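Local structure of putative succinylglutamate desuccinylase / aspartoacylase (Shewanella amazonensis, 3FMC) at residues C[91-94]-C[99-102]; C[191-196]-C[265-270]; C[315-320]-C[357-362]. The protein probably acts as a zinc-dependent hydrolase of the succinylglutamate desuccinylase/aspartoacylase family, though its natural substrate is not established. All coordinates share one frame; numbering follows the deposited sequence.

Interaction 1: residues C[91-94]-C[99-102]. With SO4 (sulfate ion), chain K.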
loop_
_atom_site.group_PDB
_atom_site.type_symbol
_atom_site.label_atom_id
_atom_site.label_comp_id
_atom_site.label_asym_id
_atom_site.label_seq_id
_atom_site.Cartn_x
_atom_site.Cartn_y
_atom_site.Cartn_z
ATOM N N ARG C 91 -3.041 -2.854 -10.768
ATOM C CA ARG C 91 -4.190 -3.647 -11.205
ATOM C C ARG C 91 -5.562 -3.070 -10.904
ATOM O O ARG C 91 -6.533 -3.302 -11.650
ATOM C CB ARG C 91 -4.077 -5.044 -10.570
ATOM C CG ARG C 91 -5.068 -6.063 -11.107
ATOM C CD ARG C 91 -4.715 -7.458 -10.641
ATOM N NE ARG C 91 -5.724 -8.388 -11.094
ATOM C CZ ARG C 91 -5.798 -8.837 -12.349
ATOM N NH1 ARG C 91 -4.886 -8.483 -13.265
ATOM N NH2 ARG C 91 -6.787 -9.663 -12.680
ATOM N N PHE C 92 -5.637 -2.325 -9.794
ATOM C CA PHE C 92 -6.880 -1.791 -9.314
ATOM C C PHE C 92 -6.721 -0.383 -8.738
ATOM O O PHE C 92 -5.606 0.058 -8.429
ATOM C CB PHE C 92 -7.526 -2.729 -8.268
ATOM C CG PHE C 92 -6.607 -3.236 -7.178
ATOM C CD1 PHE C 92 -6.217 -2.420 -6.104
ATOM C CD2 PHE C 92 -6.162 -4.564 -7.201
ATOM C CE1 PHE C 92 -5.405 -2.946 -5.064
ATOM C CE2 PHE C 92 -5.341 -5.056 -6.196
ATOM C CZ PHE C 92 -4.972 -4.242 -5.141
ATOM N N ASP C 93 -7.855 0.301 -8.635
ATOM C CA ASP C 93 -7.880 1.602 -7.989
ATOM C C ASP C 93 -7.372 1.371 -6.537
ATOM O O ASP C 93 -7.969 0.620 -5.788
ATOM C CB ASP C 93 -9.313 2.174 -8.043
ATOM C CG ASP C 93 -9.397 3.576 -7.529
ATOM O OD1 ASP C 93 -8.519 3.937 -6.741
ATOM O OD2 ASP C 93 -10.359 4.292 -7.918
ATOM N N PRO C 94 -6.254 2.001 -6.157
ATOM C CA PRO C 94 -5.703 1.789 -4.815
ATOM C C PRO C 94 -6.620 2.312 -3.705
ATOM O O PRO C 94 -6.459 1.945 -2.546
ATOM C CB PRO C 94 -4.365 2.549 -4.828
ATOM C CG PRO C 94 -4.335 3.318 -6.042
ATOM C CD PRO C 94 -5.437 2.919 -6.960
ATOM N N ASN C 99 -10.865 -3.274 -9.926
ATOM C CA ASN C 99 -9.993 -3.645 -11.050
ATOM C C ASN C 99 -10.245 -2.716 -12.222
ATOM O O ASN C 99 -11.385 -2.522 -12.643
ATOM C CB ASN C 99 -10.308 -5.130 -11.360
ATOM C CG ASN C 99 -9.443 -5.732 -12.494
ATOM O OD1 ASN C 99 -8.927 -5.034 -13.343
ATOM N ND2 ASN C 99 -9.324 -7.054 -12.490
ATOM N N TRP C 100 -9.195 -2.121 -12.768
ATOM C CA TRP C 100 -9.364 -1.180 -13.888
ATOM C C TRP C 100 -10.034 -1.856 -15.096
ATOM O O TRP C 100 -10.744 -1.166 -15.872
ATOM C CB TRP C 100 -8.058 -0.655 -14.341
ATOM C CG TRP C 100 -7.210 0.068 -13.302
ATOM C CD1 TRP C 100 -5.989 -0.311 -12.875
ATOM C CD2 TRP C 100 -7.519 1.283 -12.614
ATOM N NE1 TRP C 100 -5.470 0.611 -11.997
ATOM C CE2 TRP C 100 -6.393 1.600 -11.811
ATOM C CE3 TRP C 100 -8.622 2.135 -12.597
ATOM C CZ2 TRP C 100 -6.353 2.723 -10.979
ATOM C CZ3 TRP C 100 -8.580 3.253 -11.751
ATOM C CH2 TRP C 100 -7.450 3.534 -10.972
ATOM N N ASN C 101 -9.827 -3.179 -15.210
ATOM C CA ASN C 101 -10.419 -3.981 -16.299
ATOM C C ASN C 101 -11.752 -4.611 -15.922
ATOM O O ASN C 101 -12.193 -5.633 -16.494
ATOM C CB ASN C 101 -9.385 -4.999 -16.773
ATOM C CG ASN C 101 -9.752 -5.654 -18.104
ATOM O OD1 ASN C 101 -10.182 -4.994 -19.050
ATOM N ND2 ASN C 101 -9.518 -6.963 -18.180
ATOM N N ARG C 102 -12.403 -4.021 -14.927
ATOM C CA ARG C 102 -13.774 -4.372 -14.593
ATOM C C ARG C 102 -14.645 -3.112 -14.701
ATOM O O ARG C 102 -15.798 -3.132 -14.317
ATOM C CB ARG C 102 -13.882 -4.956 -13.198
ATOM C CG ARG C 102 -13.241 -6.308 -13.097
ATOM C CD ARG C 102 -13.856 -7.352 -14.024
ATOM N NE ARG C 102 -13.134 -8.595 -13.763
ATOM C CZ ARG C 102 -11.975 -8.937 -14.338
ATOM N NH1 ARG C 102 -11.462 -8.233 -15.334
ATOM N NH2 ARG C 102 -11.367 -10.052 -13.945
HETATM S S SO4 K . -8.115 -9.689 -15.653
HETATM O O1 SO4 K . -8.682 -8.340 -15.439
HETATM O O2 SO4 K . -8.689 -10.606 -14.670
HETATM O O3 SO4 K . -6.624 -9.772 -15.565
HETATM O O4 SO4 K . -8.467 -10.092 -17.026
HETATM O O HOH W 1 -3.496 1.024 -9.710
#

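Interaction 2: residues C[191-196]-C[265-270]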
loop_
_atom_site.group_PDB
_atom_site.type_symbol
_atom_site.label_atom_id
_atom_site.label_comp_id
_atom_site.label_asym_id
_atom_site.label_seq_id
_atom_site.Cartn_x
_atom_site.Cartn_y
_atom_site.Cartn_z
ATOM N N ALA C 191 -7.227 -17.898 -33.210
ATOM C CA ALA C 191 -6.110 -18.491 -32.493
ATOM C C ALA C 191 -5.079 -19.124 -33.412
ATOM O O ALA C 191 -3.919 -19.159 -33.083
ATOM C CB ALA C 191 -6.629 -19.518 -31.438
ATOM N N GLN C 192 -5.512 -19.572 -34.587
ATOM C CA GLN C 192 -4.617 -20.197 -35.568
ATOM C C GLN C 192 -3.586 -19.233 -36.154
ATOM O O GLN C 192 -2.589 -19.696 -36.685
ATOM C CB GLN C 192 -5.417 -20.839 -36.717
ATOM C CG GLN C 192 -6.377 -21.936 -36.303
ATOM C CD GLN C 192 -5.678 -23.147 -35.700
ATOM O OE1 GLN C 192 -4.666 -23.617 -36.207
ATOM N NE2 GLN C 192 -6.233 -23.663 -34.611
ATOM N N TYR C 193 -3.787 -17.916 -36.005
ATOM C CA TYR C 193 -2.899 -16.900 -36.621
ATOM C C TYR C 193 -1.881 -16.307 -35.688
ATOM O O TYR C 193 -0.756 -15.968 -36.102
ATOM C CB TYR C 193 -3.757 -15.830 -37.319
ATOM C CG TYR C 193 -4.645 -16.461 -38.345
ATOM C CD1 TYR C 193 -4.152 -16.842 -39.604
ATOM C CD2 TYR C 193 -5.949 -16.763 -38.056
ATOM C CE1 TYR C 193 -4.958 -17.488 -40.523
ATOM C CE2 TYR C 193 -6.762 -17.393 -38.973
ATOM C CZ TYR C 193 -6.264 -17.751 -40.207
ATOM O OH TYR C 193 -7.134 -18.381 -41.087
ATOM N N PHE C 194 -2.240 -16.169 -34.408
ATOM C CA PHE C 194 -1.298 -15.665 -33.424
ATOM C C PHE C 194 -0.272 -16.764 -33.050
ATOM O O PHE C 194 -0.463 -17.927 -33.410
ATOM C CB PHE C 194 -2.041 -15.156 -32.171
ATOM C CG PHE C 194 -2.980 -14.004 -32.449
ATOM C CD1 PHE C 194 -2.521 -12.694 -32.435
ATOM C CD2 PHE C 194 -4.309 -14.226 -32.724
ATOM C CE1 PHE C 194 -3.387 -11.640 -32.704
ATOM C CE2 PHE C 194 -5.181 -13.167 -32.970
ATOM C CZ PHE C 194 -4.715 -11.885 -32.946
ATOM N N SER C 195 0.803 -16.353 -32.386
ATOM C CA SER C 195 1.883 -17.228 -31.904
ATOM C C SER C 195 1.698 -17.494 -30.387
ATOM O O SER C 195 2.590 -17.235 -29.558
ATOM C CB SER C 195 3.222 -16.554 -32.174
ATOM O OG SER C 195 3.357 -16.335 -33.576
ATOM N N ILE C 196 0.520 -18.031 -30.074
ATOM C CA ILE C 196 0.112 -18.264 -28.693
ATOM C C ILE C 196 -0.342 -19.720 -28.519
ATOM O O ILE C 196 -1.357 -20.143 -29.093
ATOM C CB ILE C 196 -0.984 -17.256 -28.303
ATOM C CG1 ILE C 196 -0.429 -15.813 -28.462
ATOM C CG2 ILE C 196 -1.411 -17.508 -26.831
ATOM C CD1 ILE C 196 -1.398 -14.653 -28.226
ATOM N N LEU C 265 -3.217 -9.854 -38.873
ATOM C CA LEU C 265 -3.520 -8.668 -39.702
ATOM C C LEU C 265 -3.472 -9.018 -41.211
ATOM O O LEU C 265 -4.301 -8.539 -41.972
ATOM C CB LEU C 265 -2.540 -7.552 -39.349
ATOM C CG LEU C 265 -2.609 -7.004 -37.912
ATOM C CD1 LEU C 265 -1.719 -5.772 -37.740
ATOM C CD2 LEU C 265 -4.039 -6.743 -37.518
ATOM N N SER C 266 -2.499 -9.826 -41.626
ATOM C CA SER C 266 -2.441 -10.302 -43.035
ATOM C C SER C 266 -3.701 -11.132 -43.344
ATOM O O SER C 266 -4.411 -10.907 -44.327
ATOM C CB SER C 266 -1.149 -11.100 -43.261
ATOM O OG SER C 266 -1.128 -11.677 -44.543
ATOM N N HIS C 267 -3.991 -12.101 -42.475
ATOM C CA HIS C 267 -5.224 -12.883 -42.577
ATOM C C HIS C 267 -6.496 -12.051 -42.762
ATOM O O HIS C 267 -7.359 -12.382 -43.582
ATOM C CB HIS C 267 -5.315 -13.871 -41.389
ATOM C CG HIS C 267 -6.697 -14.371 -41.107
ATOM N ND1 HIS C 267 -7.399 -15.178 -41.974
ATOM C CD2 HIS C 267 -7.473 -14.237 -40.005
ATOM C CE1 HIS C 267 -8.575 -15.463 -41.444
ATOM N NE2 HIS C 267 -8.640 -14.911 -40.239
ATOM N N ARG C 268 -6.640 -10.961 -41.997
ATOM C CA ARG C 268 -7.814 -10.098 -42.077
ATOM C C ARG C 268 -7.741 -9.010 -43.139
ATOM O O ARG C 268 -8.668 -8.225 -43.285
ATOM C CB ARG C 268 -8.060 -9.445 -40.711
ATOM C CG ARG C 268 -8.354 -10.444 -39.572
ATOM C CD ARG C 268 -9.616 -11.176 -39.830
ATOM N NE ARG C 268 -10.691 -10.254 -40.179
ATOM C CZ ARG C 268 -11.478 -9.656 -39.289
ATOM N NH1 ARG C 268 -11.346 -9.896 -37.992
ATOM N NH2 ARG C 268 -12.426 -8.851 -39.705
ATOM N N GLY C 269 -6.658 -8.971 -43.885
ATOM C CA GLY C 269 -6.505 -8.000 -44.955
ATOM C C GLY C 269 -6.290 -6.582 -44.533
ATOM O O GLY C 269 -6.617 -5.655 -45.282
ATOM N N VAL C 270 -5.706 -6.416 -43.349
ATOM C CA VAL C 270 -5.356 -5.098 -42.817
ATOM C C VAL C 270 -4.065 -4.635 -43.459
ATOM O O VAL C 270 -3.906 -3.449 -43.700
ATOM C CB VAL C 270 -5.198 -5.157 -41.271
ATOM C CG1 VAL C 270 -4.589 -3.797 -40.753
ATOM C CG2 VAL C 270 -6.540 -5.511 -40.622
#

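Interaction 3: residues C[315-320]-C[357-362]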
loop_
_atom_site.group_PDB
_atom_site.type_symbol
_atom_site.label_atom_id
_atom_site.label_comp_id
_atom_site.label_asym_id
_atom_site.label_seq_id
_atom_site.Cartn_x
_atom_site.Cartn_y
_atom_site.Cartn_z
ATOM N N ASP C 315 1.237 -35.203 -10.485
ATOM C CA ASP C 315 2.437 -34.396 -10.485
ATOM C C ASP C 315 2.383 -33.327 -9.385
ATOM O O ASP C 315 1.331 -32.752 -9.107
ATOM C CB ASP C 315 2.642 -33.681 -11.840
ATOM C CG ASP C 315 2.909 -34.638 -12.998
ATOM O OD1 ASP C 315 3.417 -35.755 -12.744
ATOM O OD2 ASP C 315 2.644 -34.238 -14.165
ATOM N N PRO C 316 3.525 -33.081 -8.748
ATOM C CA PRO C 316 3.777 -32.008 -7.790
ATOM C C PRO C 316 3.633 -30.618 -8.403
ATOM O O PRO C 316 4.274 -30.295 -9.400
ATOM C CB PRO C 316 5.229 -32.236 -7.382
ATOM C CG PRO C 316 5.477 -33.614 -7.666
ATOM C CD PRO C 316 4.741 -33.881 -8.939
ATOM N N LEU C 317 2.805 -29.803 -7.773
ATOM C CA LEU C 317 2.576 -28.451 -8.197
ATOM C C LEU C 317 3.547 -27.502 -7.468
ATOM O O LEU C 317 4.177 -26.655 -8.107
ATOM C CB LEU C 317 1.128 -28.098 -7.928
ATOM C CG LEU C 317 0.568 -26.875 -8.570
ATOM C CD1 LEU C 317 0.613 -27.027 -10.095
ATOM C CD2 LEU C 317 -0.872 -26.658 -8.031
ATOM N N VAL C 318 3.646 -27.634 -6.137
ATOM C CA VAL C 318 4.570 -26.846 -5.334
ATOM C C VAL C 318 5.038 -27.641 -4.111
ATOM O O VAL C 318 4.381 -28.592 -3.668
ATOM C CB VAL C 318 3.958 -25.489 -4.749
ATOM C CG1 VAL C 318 3.163 -24.667 -5.798
ATOM C CG2 VAL C 318 3.091 -25.720 -3.490
ATOM N N ASN C 319 6.180 -27.228 -3.593
ATOM C CA ASN C 319 6.607 -27.632 -2.267
ATOM C C ASN C 319 6.157 -26.493 -1.353
ATOM O O ASN C 319 6.335 -25.326 -1.683
ATOM C CB ASN C 319 8.077 -27.818 -2.171
ATOM C CG ASN C 319 8.522 -29.104 -2.824
ATOM O OD1 ASN C 319 7.825 -30.110 -2.736
ATOM N ND2 ASN C 319 9.634 -29.061 -3.520
ATOM N N LEU C 320 5.566 -26.867 -0.233
ATOM C CA LEU C 320 5.080 -25.940 0.787
ATOM C C LEU C 320 5.975 -26.149 2.031
ATOM O O LEU C 320 5.940 -27.193 2.676
ATOM C CB LEU C 320 3.602 -26.175 1.070
ATOM C CG LEU C 320 2.928 -25.162 2.002
ATOM C CD1 LEU C 320 2.852 -23.793 1.318
ATOM C CD2 LEU C 320 1.557 -25.650 2.475
ATOM N N GLU C 357 -4.367 -17.261 -4.208
ATOM C CA GLU C 357 -4.480 -17.985 -5.479
ATOM C C GLU C 357 -3.079 -18.368 -5.950
ATOM O O GLU C 357 -2.265 -17.516 -6.307
ATOM C CB GLU C 357 -5.193 -17.154 -6.508
ATOM C CG GLU C 357 -5.436 -17.872 -7.859
ATOM C CD GLU C 357 -5.848 -16.897 -8.944
ATOM O OE1 GLU C 357 -6.998 -16.393 -8.959
ATOM O OE2 GLU C 357 -5.001 -16.643 -9.800
ATOM N N LEU C 358 -2.808 -19.659 -5.941
ATOM C CA LEU C 358 -1.491 -20.178 -6.325
ATOM C C LEU C 358 -1.311 -20.308 -7.837
ATOM O O LEU C 358 -0.297 -19.867 -8.356
ATOM C CB LEU C 358 -1.184 -21.524 -5.650
ATOM C CG LEU C 358 -0.667 -21.513 -4.225
ATOM C CD1 LEU C 358 -0.704 -22.960 -3.673
ATOM C CD2 LEU C 358 0.762 -20.905 -4.147
ATOM N N TYR C 359 -2.270 -20.901 -8.524
ATOM C CA TYR C 359 -2.201 -21.070 -9.967
ATOM C C TYR C 359 -3.549 -20.935 -10.616
ATOM O O TYR C 359 -4.557 -21.076 -9.950
ATOM C CB TYR C 359 -1.739 -22.514 -10.318
ATOM C CG TYR C 359 -0.244 -22.859 -10.262
ATOM C CD1 TYR C 359 0.388 -23.150 -9.062
ATOM C CD2 TYR C 359 0.506 -22.990 -11.429
ATOM C CE1 TYR C 359 1.718 -23.490 -8.990
ATOM C CE2 TYR C 359 1.823 -23.367 -11.387
ATOM C CZ TYR C 359 2.437 -23.626 -10.173
ATOM O OH TYR C 359 3.760 -23.978 -10.104
ATOM N N LYS C 360 -3.542 -20.588 -11.908
ATOM C CA LYS C 360 -4.694 -20.782 -12.792
ATOM C C LYS C 360 -4.269 -21.887 -13.797
ATOM O O LYS C 360 -3.149 -21.867 -14.342
ATOM C CB LYS C 360 -5.171 -19.523 -13.461
ATOM C CG LYS C 360 -5.825 -18.548 -12.481
ATOM C CD LYS C 360 -6.402 -17.399 -13.279
ATOM C CE LYS C 360 -6.932 -16.369 -12.432
ATOM N NZ LYS C 360 -7.640 -15.435 -13.349
ATOM N N VAL C 361 -5.166 -22.853 -13.970
ATOM C CA VAL C 361 -4.915 -24.055 -14.739
ATOM C C VAL C 361 -5.999 -24.346 -15.759
ATOM O O VAL C 361 -7.177 -24.377 -15.426
ATOM C CB VAL C 361 -4.824 -25.273 -13.752
ATOM C CG1 VAL C 361 -4.511 -26.579 -14.508
ATOM C CG2 VAL C 361 -3.788 -24.988 -12.681
HETATM N N MSE C 362 -5.621 -24.518 -17.042
HETATM C CA MSE C 362 -6.605 -24.944 -18.036
HETATM C C MSE C 362 -6.758 -26.450 -17.908
HETATM O O MSE C 362 -5.753 -27.173 -17.824
HETATM C CB MSE C 362 -6.134 -24.629 -19.471
HETATM C CG MSE C 362 -6.018 -23.180 -19.697
HETATM SE SE MSE C 362 -5.616 -22.806 -21.591
HETATM C CE MSE C 362 -5.404 -20.882 -21.481
#

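Interaction 1: residues C[91-94]-C[99-102]
W100 lays one face of its indole on the chain between F92 and D93, and this is the tightly packed half of the contact. Its CZ2 comes to 3.5 Å from D93 CA, while D93 CB rests off-centre above the six-membered ring and the D93 carboxylate, whose OD1 accepts a hydrogen bond from I95 N, lies nearly parallel to it, the planes 15° apart. With CG anti to its carbonyl carbon (chi1 -58°), W100 lays the indole along 91-94. The backbones are joined by W100 N donating to R91 O at 3.1 Å, a fairly straight bond. At the indole nitrogen, one water bridges the segments, donating to F92 O (2.7 Å) and accepting from W100 NE1 (3.0 Å).

The other half is looser, polar and held together by a sulfate ion, probably from the crystallisation liquor. R91, extended from CG to NE, meets it edge-on: NH2 reaches sulfate O3 at 2.9 Å and NH1 gives the same oxygen a longer bond. R102 comes in from another direction, with NH1 on O1 and NH2 on O2, each pair 2.8 Å apart. O1 also accepts from N99 ND2 and, nearly straight at 170°, from N101 ND2. Three side chains thus share one oxygen. The N99 amide crosses the R91 guanidinium, ND2 over its face, and its OD1 is fixed by two donors: N101 N, in an Asx turn, and H43 NE2.

H43, with E46 and H172, could form a zinc site that is vacant here. R91 together with the adjacent N101-R102 pair, gathered round an anion beside such a site, is consistent with the substrate-carboxylate pocket of the carboxypeptidase-like zinc hydrolases.

Interaction 2: residues C[191-196]-C[265-270]
Y193 and H267 lie face to face, and these two side chains make the whole of this surface contact. The centroids are 3.6 Å apart and the planes only 8° from parallel. The overlap is displaced rather than concentric: H267 CG sits over the middle of the phenol ring, while Y193 CZ sits over the middle of the imidazole. That shift carries the hydroxyl over the smaller ring as well, with Y193 OH 3.3 Å from H267 CE1. Nor is the stack confined to the rings, since H267 CB adds a CH-pi contact at 3.9 Å from the Y193 centroid. On its opposite face the phenol ring meets Q192 CB.

One shell out are the groups that position the rings. H267 has CG roughly anti to its backbone N (chi1 160°), which turns the imidazole across to Y193. Y193 projects from the loop before strand 198-202, and its side chain also touches P277. The following residue, F194, turns inward, stacks on Y264 of the helix 251-267 and packs against L239 and L241, so two successive aromatic residues meet the same helix, one near the surface and one buried. Just beyond H267 the helix stops: G269, with phi 71°, lets G269 N bond to S266 O and V270 N to L265 O. This is a Schellman motif, here closing the helix 251-267 of the alpha/beta catalytic domain.

Interaction 3: residues C[315-320]-C[357-362]
L317 and Y359 each belong to a classic beta bulge, L317 with V318 opposite L335 and Y359 with L358 opposite F293, and the two bulged strands face each other in the buried packing between two layers of beta structure. The strands are not hydrogen-bonded to each other; L317 CA and Y359 CA stand 9.0 Å apart and side chains fill the interval. L317, with CG anti to its backbone N (chi1 -166°), places CD1 squarely over the phenol ring, 3.8 Å from the Y359 centroid and 10° off its normal. V318 approaches differently: its CG1 lies in the plane of the ring, at the edge, 3.7 Å from Y359 CE1. The buried hydroxyl of Y359 is satisfied by G305 O, a bond that anchors the far end of the side chain. Replacing Y359 with an alanine would probably leave L317 and V318 without their common packing surface and G305 O without this donor. Around the contact, L317 also touches F293 of strand 290-294, H346 of strand 341-346 meets the tyrosine ring at about 60°, and V318 packs on V301 and Y303 of strand 299-303.

Overall arrangement
From the N terminus the contacts come in series, each closing before the next opens, so none encloses or crosses another. Interaction 1 closes a short loop, with four residues between its segments, ahead of helix 111-118. Interaction 2 spans 68 residues of mixed helix and strand, tying the loop before strand 198-202 to the end of helix 251-267; its centre is about 29 Å from that of interaction 1, on the opposite side of the chain's centre. Interaction 3 closes a 36-residue excursion without helix, joining strands 316-321 and 357-363 in the C-terminal region. Its nearest atoms lie about 6 Å from interaction 1 and about 7 Å from interaction 2, without touching either.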